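Local coordinates for putative lipoprotein (Parabacteroides distasonis ATCC 8503, PDB 3JX8) that is of unknown function but is probably a lipoprotein with an adhesin-like beta-solenoid head that may bind lipid, at residues R16-S21 with L45-D50; I26-S31 with L101-S106; G30-E35 with T87-K92; S106-I111 with S127-L132. All coordinates share one frame; numbering follows the deposited sequence. Where two conformers were deposited one is given.

Contact 1 of 4, residues R16-S21 with L45-D50; sequences REIKIS and LSVTID
Leu45 packs against Ile18 and Ile20 of segment 16-21. Its CB lies 3.7 Å from Ile18 O and close to Ile20 CD1. With CG anti to the backbone N (chi1 176°) and chi2 near 59°, the CD2 branch lies alongside Ile18. CD2 then meets Ile18 CB at 3.8 Å, sits almost as close to Ile18 CD1 and nears Ile20 CG2. Ile18 and Leu45 extend together, whereas Ile20 crosses Leu45 at about a right angle. The far end of Ile18 also reaches the next strand residue on that face: its CD1 touches Val47 CG2 at 3.8 Å.

The backbones hold this packing in place. Arg16 and Val47 form a hydrogen-bonded antiparallel pair, with Arg16 N to Val47 O and Val47 N to Arg16 O both 2.9 Å. Glu17 and Ser46 follow as a non-hydrogen-bonded pair. Ile18 N donates to Leu45 O at 2.8 Å. One step on, a water lies 2.7 Å from Ile18 O and accepts from Leu45 N at 2.9 Å.

The polar ends of Arg16 and Glu17 turn to other partners, Glu14 and Tyr44. Strand 13-17 lies along one side of strand 44-50, and strand 89-95 lies along the other. Ile18 and Ile20 also touch strand 57-62, while Leu45 packs on Leu66 and Ile68 of strand 65-70.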
loop_
_atom_site.group_PDB
_atom_site.type_symbol
_atom_site.label_atom_id
_atom_site.label_comp_id
_atom_site.label_asym_id
_atom_site.label_seq_id
_atom_site.Cartn_x
_atom_site.Cartn_y
_atom_site.Cartn_z
ATOM N N ARG A 16 -21.472 25.276 -18.167
ATOM C CA ARG A 16 -22.714 25.262 -17.420
ATOM C C ARG A 16 -22.450 25.569 -15.970
ATOM O O ARG A 16 -21.604 24.921 -15.308
ATOM C CB ARG A 16 -23.390 23.895 -17.501
ATOM C CG ARG A 16 -23.926 23.576 -18.843
ATOM C CD ARG A 16 -24.660 22.263 -18.862
ATOM N NE ARG A 16 -24.858 21.928 -20.249
ATOM C CZ ARG A 16 -25.417 20.824 -20.732
ATOM N NH1 ARG A 16 -25.907 19.877 -19.957
ATOM N NH2 ARG A 16 -25.504 20.702 -22.054
ATOM N N GLU A 17 -23.184 26.559 -15.476
ATOM C CA GLU A 17 -23.239 26.804 -14.052
ATOM C C GLU A 17 -24.314 25.919 -13.486
ATOM O O GLU A 17 -25.441 25.958 -13.943
ATOM C CB GLU A 17 -23.496 28.271 -13.759
ATOM C CG GLU A 17 -22.294 29.134 -14.142
ATOM C CD GLU A 17 -22.477 30.615 -13.784
ATOM O OE1 GLU A 17 -23.619 31.009 -13.437
ATOM O OE2 GLU A 17 -21.476 31.377 -13.836
ATOM N N ILE A 18 -23.973 25.113 -12.492
ATOM C CA ILE A 18 -24.899 24.132 -11.938
ATOM C C ILE A 18 -25.294 24.535 -10.525
ATOM O O ILE A 18 -24.442 24.797 -9.669
ATOM C CB ILE A 18 -24.276 22.733 -11.964
ATOM C CG1 ILE A 18 -23.901 22.379 -13.409
ATOM C CG2 ILE A 18 -25.256 21.709 -11.415
ATOM C CD1 ILE A 18 -22.845 21.327 -13.543
ATOM N N LYS A 19 -26.604 24.605 -10.300
ATOM C CA LYS A 19 -27.149 25.004 -9.005
ATOM C C LYS A 19 -26.854 23.924 -7.987
ATOM O O LYS A 19 -27.155 22.749 -8.212
ATOM C CB LYS A 19 -28.673 25.236 -9.098
ATOM C CG LYS A 19 -29.280 26.056 -7.963
ATOM N N ILE A 20 -26.251 24.324 -6.880
ATOM C CA ILE A 20 -25.886 23.392 -5.841
ATOM C C ILE A 20 -26.083 23.972 -4.434
ATOM O O ILE A 20 -25.969 25.159 -4.238
ATOM C CB ILE A 20 -24.412 22.947 -5.988
ATOM C CG1 ILE A 20 -23.452 24.131 -5.914
ATOM C CG2 ILE A 20 -24.189 22.219 -7.282
ATOM C CD1 ILE A 20 -22.018 23.688 -5.535
ATOM N N SER A 21 -26.358 23.109 -3.461
ATOM C CA SER A 21 -26.232 23.464 -2.040
ATOM C C SER A 21 -24.781 23.367 -1.633
ATOM O O SER A 21 -23.948 22.813 -2.355
ATOM C CB SER A 21 -26.941 22.451 -1.147
ATOM O OG SER A 21 -28.250 22.225 -1.594
ATOM N N LEU A 45 -20.882 26.120 -8.528
ATOM C CA LEU A 45 -20.286 25.125 -9.392
ATOM C C LEU A 45 -20.432 25.522 -10.839
ATOM O O LEU A 45 -21.531 25.809 -11.318
ATOM C CB LEU A 45 -20.935 23.760 -9.210
ATOM C CG LEU A 45 -20.454 22.640 -10.142
ATOM C CD1 LEU A 45 -18.921 22.357 -10.032
ATOM C CD2 LEU A 45 -21.303 21.386 -9.924
ATOM N N SER A 46 -19.318 25.448 -11.546
ATOM C CA SER A 46 -19.294 25.619 -12.979
ATOM C C SER A 46 -18.445 24.514 -13.617
ATOM O O SER A 46 -17.367 24.213 -13.127
ATOM C CB SER A 46 -18.695 26.993 -13.297
ATOM O OG SER A 46 -18.341 27.087 -14.663
ATOM N N VAL A 47 -18.926 23.953 -14.723
ATOM C CA VAL A 47 -18.238 22.883 -15.455
ATOM C C VAL A 47 -18.208 23.247 -16.941
ATOM O O VAL A 47 -19.243 23.617 -17.524
ATOM C CB VAL A 47 -18.960 21.525 -15.309
ATOM C CG1 VAL A 47 -18.255 20.440 -16.156
ATOM C CG2 VAL A 47 -19.075 21.111 -13.843
ATOM N N THR A 48 -17.026 23.132 -17.542
ATOM C CA THR A 48 -16.829 23.332 -18.958
ATOM C C THR A 48 -16.315 22.022 -19.560
ATOM O O THR A 48 -15.264 21.502 -19.163
ATOM C CB THR A 48 -15.819 24.441 -19.209
ATOM O OG1 THR A 48 -16.273 25.650 -18.585
ATOM C CG2 THR A 48 -15.598 24.670 -20.729
ATOM N N ILE A 49 -17.049 21.487 -20.529
ATOM C CA ILE A 49 -16.638 20.255 -21.208
ATOM C C ILE A 49 -17.282 20.257 -22.599
ATOM O O ILE A 49 -18.261 21.007 -22.839
ATOM C CB ILE A 49 -17.039 18.992 -20.349
ATOM C CG1 ILE A 49 -16.223 17.754 -20.764
ATOM C CG2 ILE A 49 -18.563 18.710 -20.389
ATOM C CD1 ILE A 49 -16.277 16.613 -19.743
ATOM N N ASP A 50 -16.758 19.449 -23.515
ATOM C CA ASP A 50 -17.404 19.268 -24.800
ATOM C C ASP A 50 -18.904 19.028 -24.564
ATOM O O ASP A 50 -19.291 18.218 -23.715
ATOM C CB ASP A 50 -16.796 18.103 -25.589
ATOM C CG ASP A 50 -15.280 18.243 -25.773
ATOM O OD1 ASP A 50 -14.571 18.143 -24.761
ATOM O OD2 ASP A 50 -14.792 18.432 -26.916
HETATM O O HOH W 1 -23.517 27.210 -9.069
#

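Contact 2 of 4, residues I26-S31 with L101-S106; sequences ITFVGS and LNTVGS. With SO4 (sulfate ion), chain H.
Phe28 and Thr103 both turn their first side-chain bond anti to the backbone N, the ring by CG (chi1 166°) and the threonine by OG1 (chi1 -172°). As neighbours on one face of the strands, the two side chains run alongside each other. Thr103 OG1 comes to 3.3 Å from Phe28 CD2, approaching the ring obliquely. Further back on the same face, Leu101 CD1 meets Ile26 CG2 at 3.6 Å.

The strands are parallel and in register, from Ile26 beside Leu101 to Val29 beside Val104. Four backbone hydrogen bonds join them. They begin with Asn102 N to Ile26 O at 2.8 Å and end with Gly30 N to Val104 O at 3.0 Å. On the other face a water links Thr27 OG1 and Asn102 ND2, 2.6 Å from each. The asparagine amide is also held by Glu100 and Asn123.

Past the strands the chains turn at Gly30 and Gly105, both with positive phi. A sulfate, probably from the crystallisation liquor, sits here. Ser106 N donates to its O1 at 2.7 Å, nearly straight at 175°, and Ser106 OG donates to its O3 at 2.8 Å.

Strand 65-70 flanks strand 25-29, and strand 120-125 flanks strand 100-104. The Phe28 side packs inward on Ile91, while Ile26 and Leu101 reach Phe109. The Thr27 and Val104 side meets Met241 and Gly242 of the second subunit.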
loop_
_atom_site.group_PDB
_atom_site.type_symbol
_atom_site.label_atom_id
_atom_site.label_comp_id
_atom_site.label_asym_id
_atom_site.label_seq_id
_atom_site.Cartn_x
_atom_site.Cartn_y
_atom_site.Cartn_z
ATOM N N ILE A 26 -16.100 16.188 -1.422
ATOM C CA ILE A 26 -16.040 16.075 -2.893
ATOM C C ILE A 26 -15.645 14.669 -3.301
ATOM O O ILE A 26 -14.638 14.154 -2.830
ATOM C CB ILE A 26 -15.017 17.043 -3.519
ATOM C CG1 ILE A 26 -15.416 18.518 -3.299
ATOM C CG2 ILE A 26 -14.855 16.757 -5.030
ATOM C CD1 ILE A 26 -14.292 19.547 -3.698
ATOM N N THR A 27 -16.445 14.060 -4.180
ATOM C CA THR A 27 -16.087 12.860 -4.910
ATOM C C THR A 27 -15.894 13.302 -6.341
ATOM O O THR A 27 -16.867 13.683 -6.997
ATOM C CB THR A 27 -17.231 11.832 -4.906
ATOM O OG1 THR A 27 -17.408 11.370 -3.584
ATOM C CG2 THR A 27 -16.895 10.645 -5.776
ATOM N N PHE A 28 -14.669 13.240 -6.835
ATOM C CA PHE A 28 -14.331 13.708 -8.183
ATOM C C PHE A 28 -13.598 12.628 -8.928
ATOM O O PHE A 28 -12.511 12.253 -8.535
ATOM C CB PHE A 28 -13.432 14.926 -8.085
ATOM C CG PHE A 28 -12.752 15.291 -9.374
ATOM C CD1 PHE A 28 -13.459 15.339 -10.569
ATOM C CD2 PHE A 28 -11.415 15.661 -9.374
ATOM C CE1 PHE A 28 -12.825 15.678 -11.770
ATOM C CE2 PHE A 28 -10.758 16.009 -10.574
ATOM C CZ PHE A 28 -11.481 16.021 -11.770
ATOM N N VAL A 29 -14.176 12.117 -10.000
ATOM C CA VAL A 29 -13.520 11.119 -10.808
ATOM C C VAL A 29 -13.376 11.708 -12.187
ATOM O O VAL A 29 -14.371 12.148 -12.788
ATOM C CB VAL A 29 -14.390 9.867 -10.936
ATOM C CG1 VAL A 29 -13.721 8.836 -11.897
ATOM C CG2 VAL A 29 -14.765 9.340 -9.546
ATOM N N GLY A 30 -12.175 11.674 -12.727
ATOM C CA GLY A 30 -11.960 12.156 -14.086
ATOM C C GLY A 30 -10.697 12.954 -14.290
ATOM O O GLY A 30 -9.841 13.059 -13.397
ATOM N N SER A 31 -10.601 13.524 -15.493
ATOM C CA SER A 31 -9.370 14.135 -15.987
ATOM C C SER A 31 -9.397 15.648 -15.988
ATOM O O SER A 31 -8.471 16.261 -16.507
ATOM C CB SER A 31 -9.086 13.650 -17.419
ATOM O OG SER A 31 -10.046 14.162 -18.342
ATOM N N LEU A 101 -11.771 15.226 0.429
ATOM C CA LEU A 101 -11.650 15.112 -1.001
ATOM C C LEU A 101 -11.289 13.654 -1.350
ATOM O O LEU A 101 -10.290 13.102 -0.868
ATOM C CB LEU A 101 -10.534 16.021 -1.508
ATOM C CG LEU A 101 -10.224 15.876 -3.004
ATOM C CD1 LEU A 101 -11.459 16.257 -3.828
ATOM C CD2 LEU A 101 -8.999 16.714 -3.411
ATOM N N ASN A 102 -12.093 13.073 -2.223
ATOM C CA ASN A 102 -11.846 11.774 -2.785
ATOM C C ASN A 102 -11.767 12.005 -4.261
ATOM O O ASN A 102 -12.774 12.324 -4.887
ATOM C CB ASN A 102 -12.975 10.818 -2.424
ATOM C CG ASN A 102 -12.974 10.475 -0.932
ATOM O OD1 ASN A 102 -12.030 9.881 -0.435
ATOM N ND2 ASN A 102 -14.007 10.895 -0.213
ATOM N N THR A 103 -10.564 11.919 -4.792
ATOM C CA THR A 103 -10.311 12.148 -6.181
ATOM C C THR A 103 -9.652 10.900 -6.828
ATOM O O THR A 103 -8.780 10.248 -6.213
ATOM C CB THR A 103 -9.462 13.415 -6.359
ATOM O OG1 THR A 103 -9.377 13.711 -7.746
ATOM C CG2 THR A 103 -8.079 13.273 -5.807
ATOM N N VAL A 104 -10.104 10.553 -8.031
ATOM C CA VAL A 104 -9.662 9.359 -8.730
ATOM C C VAL A 104 -9.492 9.699 -10.195
ATOM O O VAL A 104 -10.431 10.196 -10.846
ATOM C CB VAL A 104 -10.683 8.175 -8.615
ATOM C CG1 VAL A 104 -10.151 6.928 -9.361
ATOM C CG2 VAL A 104 -11.024 7.840 -7.122
ATOM N N GLY A 105 -8.308 9.444 -10.732
ATOM C CA GLY A 105 -8.089 9.628 -12.141
ATOM C C GLY A 105 -6.803 10.350 -12.433
ATOM O O GLY A 105 -5.884 10.393 -11.617
ATOM N N SER A 106 -6.751 10.894 -13.625
ATOM C CA SER A 106 -5.591 11.557 -14.151
ATOM C C SER A 106 -5.739 13.068 -14.079
ATOM O O SER A 106 -4.920 13.768 -14.625
ATOM C CB SER A 106 -5.419 11.167 -15.616
ATOM O OG SER A 106 -6.524 11.697 -16.347
HETATM S S SO4 H . -9.194 9.697 -16.133
HETATM O O1 SO4 H . -9.010 10.682 -15.062
HETATM O O2 SO4 H . -10.221 10.183 -17.094
HETATM O O3 SO4 H . -7.959 9.406 -16.888
HETATM O O4 SO4 H . -9.647 8.439 -15.549
HETATM O O HOH W 2 -16.278 11.513 -1.300
#

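Contact 3 of 4, residues G30-E35 with T87-K92; sequences GSADFE and TVYKIK
Ala32 points its methyl at the ring of Tyr89 in this pair of parallel strands from the N-terminal part of a beta-solenoid. Ala32 CB stands over one face, 3.4 Å from the ring centroid and 6° off the normal, a CH-pi contact. Tyr89 is placed for this by a CG anti to its own backbone N (chi1 -170°). Ser31 OG lies at the edge of the same ring.

A second CH-pi contact follows two residues on. Ile91 CG2 lies over one face of the Phe34 ring, 3.6 Å from its centroid. The other branch of Ile91 is extended, and its CD1 touches both Ala32 CB and Phe34 CD2. Its 3.5 Å approach to Ala32 CB is tight. Ala32, Phe34 and Ile91 are buried; Phe34 also meets Phe28 edge-to-face and Ile91 touches Leu45 and Ile68.

Asp33, Lys90, Glu35 and Lys92 occupy the exposed face. Three backbone bonds tie the strands, among them Ile91 N to Asp33 O and Glu35 N to Ile91 O, both 2.8 Å. Glu35 and Lys92 run out together with extended chains. Their salt bridge, Glu35 OE1 to Lys92 NZ at 3.4 Å, rests on one of two Lys92 conformers.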
loop_
_atom_site.group_PDB
_atom_site.type_symbol
_atom_site.label_atom_id
_atom_site.label_comp_id
_atom_site.label_asym_id
_atom_site.label_seq_id
_atom_site.Cartn_x
_atom_site.Cartn_y
_atom_site.Cartn_z
ATOM N N GLY A 30 -12.175 11.674 -12.727
ATOM C CA GLY A 30 -11.960 12.156 -14.086
ATOM C C GLY A 30 -10.697 12.954 -14.290
ATOM O O GLY A 30 -9.841 13.059 -13.397
ATOM N N SER A 31 -10.601 13.524 -15.493
ATOM C CA SER A 31 -9.370 14.135 -15.987
ATOM C C SER A 31 -9.397 15.648 -15.988
ATOM O O SER A 31 -8.471 16.261 -16.507
ATOM C CB SER A 31 -9.086 13.650 -17.419
ATOM O OG SER A 31 -10.046 14.162 -18.342
ATOM N N ALA A 32 -10.410 16.250 -15.371
ATOM C CA ALA A 32 -10.563 17.713 -15.411
ATOM C C ALA A 32 -9.437 18.420 -14.668
ATOM O O ALA A 32 -8.808 17.856 -13.783
ATOM C CB ALA A 32 -11.900 18.134 -14.809
ATOM N N ASP A 33 -9.213 19.669 -15.037
ATOM C CA ASP A 33 -8.583 20.629 -14.142
ATOM C C ASP A 33 -9.678 21.241 -13.276
ATOM O O ASP A 33 -10.561 21.955 -13.769
ATOM C CB ASP A 33 -7.852 21.702 -14.928
ATOM C CG ASP A 33 -6.646 21.147 -15.674
ATOM O OD1 ASP A 33 -5.981 20.209 -15.177
ATOM O OD2 ASP A 33 -6.332 21.667 -16.749
ATOM N N PHE A 34 -9.626 20.924 -11.988
ATOM C CA PHE A 34 -10.637 21.285 -11.025
ATOM C C PHE A 34 -10.005 22.309 -10.114
ATOM O O PHE A 34 -9.035 22.021 -9.453
ATOM C CB PHE A 34 -11.040 20.016 -10.266
ATOM C CG PHE A 34 -12.283 20.125 -9.395
ATOM C CD1 PHE A 34 -12.585 21.269 -8.661
ATOM C CD2 PHE A 34 -13.090 19.009 -9.236
ATOM C CE1 PHE A 34 -13.699 21.303 -7.832
ATOM C CE2 PHE A 34 -14.226 19.053 -8.435
ATOM C CZ PHE A 34 -14.532 20.183 -7.738
ATOM N N GLU A 35 -10.548 23.517 -10.096
ATOM C CA GLU A 35 -10.146 24.555 -9.145
ATOM C C GLU A 35 -11.175 24.711 -8.042
ATOM O O GLU A 35 -12.348 24.983 -8.321
ATOM C CB GLU A 35 -10.057 25.900 -9.836
ATOM C CG GLU A 35 -8.966 26.017 -10.817
ATOM C CD GLU A 35 -8.983 27.371 -11.512
ATOM O OE1 GLU A 35 -9.810 28.264 -11.132
ATOM O OE2 GLU A 35 -8.158 27.542 -12.432
ATOM N N THR A 87 -12.001 17.288 -25.120
ATOM C CA THR A 87 -10.986 18.165 -25.683
ATOM C C THR A 87 -10.687 19.295 -24.690
ATOM O O THR A 87 -9.621 19.867 -24.739
ATOM C CB THR A 87 -11.383 18.712 -27.065
ATOM O OG1 THR A 87 -12.551 19.519 -26.962
ATOM C CG2 THR A 87 -11.651 17.567 -28.037
ATOM N N VAL A 88 -11.606 19.574 -23.764
ATOM C CA VAL A 88 -11.431 20.614 -22.739
ATOM C C VAL A 88 -12.249 20.131 -21.564
ATOM O O VAL A 88 -13.351 19.641 -21.767
ATOM C CB VAL A 88 -12.084 21.978 -23.156
ATOM C CG1 VAL A 88 -11.825 23.054 -22.087
ATOM C CG2 VAL A 88 -11.573 22.445 -24.471
ATOM N N TYR A 89 -11.748 20.270 -20.346
ATOM C CA TYR A 89 -12.508 19.845 -19.171
ATOM C C TYR A 89 -11.999 20.600 -17.965
ATOM O O TYR A 89 -10.888 20.353 -17.498
ATOM C CB TYR A 89 -12.428 18.329 -19.001
ATOM C CG TYR A 89 -13.346 17.706 -17.965
ATOM C CD1 TYR A 89 -14.391 18.416 -17.355
ATOM C CD2 TYR A 89 -13.190 16.370 -17.616
ATOM C CE1 TYR A 89 -15.212 17.811 -16.411
ATOM C CE2 TYR A 89 -14.033 15.763 -16.684
ATOM C CZ TYR A 89 -15.026 16.486 -16.084
ATOM O OH TYR A 89 -15.851 15.866 -15.184
ATOM N N LYS A 90 -12.805 21.569 -17.516
ATOM C CA LYS A 90 -12.450 22.472 -16.432
ATOM C C LYS A 90 -13.618 22.540 -15.471
ATOM O O LYS A 90 -14.798 22.577 -15.900
ATOM C CB LYS A 90 -12.163 23.870 -16.957
ATOM C CG LYS A 90 -10.969 23.940 -17.865
ATOM C CD LYS A 90 -10.573 25.382 -18.251
ATOM C CE LYS A 90 -11.440 25.953 -19.333
ATOM N NZ LYS A 90 -11.087 27.378 -19.640
ATOM N N ILE A 91 -13.300 22.569 -14.181
ATOM C CA ILE A 91 -14.303 22.667 -13.148
ATOM C C ILE A 91 -13.868 23.778 -12.186
ATOM O O ILE A 91 -12.693 23.857 -11.802
ATOM C CB ILE A 91 -14.433 21.345 -12.352
ATOM C CG1 ILE A 91 -14.757 20.186 -13.310
ATOM C CG2 ILE A 91 -15.481 21.504 -11.215
ATOM C CD1 ILE A 91 -14.621 18.767 -12.706
ATOM N N LYS A 92 -14.799 24.653 -11.826
ATOM C CA LYS A 92 -14.550 25.642 -10.785
ATOM C C LYS A 92 -15.652 25.507 -9.744
ATOM O O LYS A 92 -16.848 25.465 -10.078
ATOM C CB LYS A 92 -14.503 27.054 -11.365
ATOM C CG LYS A 92 -13.294 27.294 -12.254
ATOM C CD LYS A 92 -13.106 28.759 -12.559
ATOM C CE LYS A 92 -11.875 28.975 -13.429
ATOM N NZ LYS A 92 -11.383 30.379 -13.308
#

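Contact 4 of 4, residues S106-I111 with S127-L132; sequences SGSFII and SGNVEL. With SO4 (sulfate ion), chain H.
The amide of Asn129 lies beside Ser108, with its ND2 giving a weak, bent hydrogen bond to Ser108 OG (3.1 Å, 125°). The amide's OD1 comes to 3.4 Å from Ser108 CB. Asn129 reaches back this way because its CG sits between the backbone N and the carbonyl carbon (chi1 60°). The Phe109 ring, on the opposite face of the strands, has Val130 CG1 at an oblique approach. It also meets the ring of Phe34 with the planes at about 45°.

Further along the Phe109 face, Ile111 and Leu132 run next to each other in one direction. Ile111 CD1 touches Leu132 CD2 at 3.8 Å. On the Ser108 face, Ile110 stands next to Glu131, whose carboxylate forms a salt bridge with Arg133.

Four main-chain hydrogen bonds join the parallel strands. The first is Asn129 N to Gly107 O at 2.9 Å, and the last is Ile111 N to Glu131 O at 3.0 Å. The turns ahead of the strands also stack. Ser127 OG packs on Ser106 CB at 3.5 Å. Gly128 CA lies 3.2 Å from Gly107 O, a close approach of the two turns.

Strand 33-38 continues the stack beyond strand 108-111, and strand 150-153 continues it beyond strand 129-132. Val130 and Leu132 face Ile122 of strand 120-125 across the interior. Parallel strands in register, with like turns piled one on another, are the hallmark of a beta-solenoid, consistent with the pectate-lyase-like clan of this adhesin head.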
loop_
_atom_site.group_PDB
_atom_site.type_symbol
_atom_site.label_atom_id
_atom_site.label_comp_id
_atom_site.label_asym_id
_atom_site.label_seq_id
_atom_site.Cartn_x
_atom_site.Cartn_y
_atom_site.Cartn_z
ATOM N N SER A 106 -6.751 10.894 -13.625
ATOM C CA SER A 106 -5.591 11.557 -14.151
ATOM C C SER A 106 -5.739 13.068 -14.079
ATOM O O SER A 106 -4.920 13.768 -14.625
ATOM C CB SER A 106 -5.419 11.167 -15.616
ATOM O OG SER A 106 -6.524 11.697 -16.347
ATOM N N GLY A 107 -6.787 13.566 -13.432
ATOM C CA GLY A 107 -7.024 14.998 -13.375
ATOM C C GLY A 107 -6.139 15.760 -12.405
ATOM O O GLY A 107 -5.216 15.211 -11.779
ATOM N N SER A 108 -6.421 17.043 -12.283
ATOM C CA SER A 108 -5.667 17.898 -11.433
ATOM C C SER A 108 -6.606 18.710 -10.543
ATOM O O SER A 108 -7.537 19.336 -11.010
ATOM C CB SER A 108 -4.784 18.768 -12.308
ATOM O OG SER A 108 -4.265 19.830 -11.573
ATOM N N PHE A 109 -6.405 18.641 -9.246
ATOM C CA PHE A 109 -7.246 19.324 -8.296
ATOM C C PHE A 109 -6.397 20.347 -7.570
ATOM O O PHE A 109 -5.436 19.962 -6.916
ATOM C CB PHE A 109 -7.826 18.322 -7.326
ATOM C CG PHE A 109 -8.827 18.910 -6.411
ATOM C CD1 PHE A 109 -8.423 19.669 -5.319
ATOM C CD2 PHE A 109 -10.184 18.714 -6.632
ATOM C CE1 PHE A 109 -9.358 20.197 -4.432
ATOM C CE2 PHE A 109 -11.133 19.270 -5.771
ATOM C CZ PHE A 109 -10.715 20.028 -4.672
ATOM N N ILE A 110 -6.751 21.630 -7.672
ATOM C CA ILE A 110 -5.909 22.745 -7.189
ATOM C C ILE A 110 -6.668 23.718 -6.300
ATOM O O ILE A 110 -7.739 24.188 -6.690
ATOM C CB ILE A 110 -5.331 23.547 -8.395
ATOM C CG1 ILE A 110 -4.529 22.579 -9.296
ATOM C CG2 ILE A 110 -4.442 24.700 -7.931
ATOM C CD1 ILE A 110 -3.896 23.231 -10.538
ATOM N N ILE A 111 -6.123 24.004 -5.116
ATOM C CA ILE A 111 -6.616 25.044 -4.204
ATOM C C ILE A 111 -5.536 26.116 -4.174
ATOM O O ILE A 111 -4.375 25.801 -3.872
ATOM C CB ILE A 111 -6.830 24.522 -2.771
ATOM C CG1 ILE A 111 -7.828 23.382 -2.774
ATOM C CG2 ILE A 111 -7.279 25.650 -1.847
ATOM C CD1 ILE A 111 -8.227 22.932 -1.384
ATOM N N SER A 127 -3.101 8.578 -11.386
ATOM C CA SER A 127 -1.933 9.191 -11.970
ATOM C C SER A 127 -1.995 10.688 -11.913
ATOM O O SER A 127 -1.044 11.359 -12.297
ATOM C CB SER A 127 -1.827 8.777 -13.424
ATOM O OG SER A 127 -3.017 9.184 -14.132
ATOM N N GLY A 128 -3.101 11.232 -11.413
ATOM C CA GLY A 128 -3.288 12.701 -11.358
ATOM C C GLY A 128 -2.509 13.449 -10.286
ATOM O O GLY A 128 -1.492 12.980 -9.789
ATOM N N ASN A 129 -2.972 14.653 -9.976
ATOM C CA ASN A 129 -2.325 15.490 -8.977
ATOM C C ASN A 129 -3.285 16.345 -8.160
ATOM O O ASN A 129 -4.360 16.745 -8.643
ATOM C CB ASN A 129 -1.229 16.356 -9.585
ATOM C CG ASN A 129 -1.733 17.284 -10.643
ATOM O OD1 ASN A 129 -2.051 16.845 -11.721
ATOM N ND2 ASN A 129 -1.742 18.587 -10.369
ATOM N N VAL A 130 -2.941 16.526 -6.893
ATOM C CA VAL A 130 -3.569 17.505 -6.034
ATOM C C VAL A 130 -2.493 18.474 -5.617
ATOM O O VAL A 130 -1.401 18.044 -5.183
ATOM C CB VAL A 130 -4.178 16.850 -4.818
ATOM C CG1 VAL A 130 -4.833 17.885 -3.905
ATOM C CG2 VAL A 130 -5.146 15.759 -5.275
ATOM N N GLU A 131 -2.780 19.770 -5.770
ATOM C CA GLU A 131 -1.885 20.836 -5.352
ATOM C C GLU A 131 -2.564 21.835 -4.453
ATOM O O GLU A 131 -3.527 22.507 -4.861
ATOM C CB GLU A 131 -1.340 21.583 -6.556
ATOM C CG GLU A 131 -0.778 20.679 -7.603
ATOM C CD GLU A 131 -0.001 21.434 -8.677
ATOM O OE1 GLU A 131 0.120 22.692 -8.598
ATOM O OE2 GLU A 131 0.500 20.741 -9.595
ATOM N N LEU A 132 -2.080 21.924 -3.222
ATOM C CA LEU A 132 -2.493 22.952 -2.287
ATOM C C LEU A 132 -1.466 24.056 -2.431
ATOM O O LEU A 132 -0.412 24.037 -1.798
ATOM C CB LEU A 132 -2.571 22.399 -0.859
ATOM C CG LEU A 132 -3.413 21.129 -0.717
ATOM C CD1 LEU A 132 -3.549 20.697 0.758
ATOM C CD2 LEU A 132 -4.752 21.307 -1.349
HETATM S S SO4 H . -9.194 9.697 -16.133
HETATM O O1 SO4 H . -9.010 10.682 -15.062
HETATM O O2 SO4 H . -10.221 10.183 -17.094
HETATM O O3 SO4 H . -7.959 9.406 -16.888
HETATM O O4 SO4 H . -9.647 8.439 -15.549
#

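From the N terminus, strand 13-17 meets strand 44-50 in contact 1, closing a loop that contains the first segments of contacts 2 and 3. Those two cross contact 1, since their second segments lie beyond residue 50. Contacts 2 and 3 share Gly30 and Ser31; contact 3 closes at 87-92, so its loop nests within that of contact 2, which closes at 101-106. Contact 4 follows in series, closing a short loop and sharing Ser106 with contact 2. Strands 44-50, 89-95, 33-38, 108-111 and 129-132 lie in order, so contacts 1, 3 and 4 run along one wall. Contact 2 belongs to the facing wall; Phe28, Phe34 and Phe109 are among the side chains packed between them.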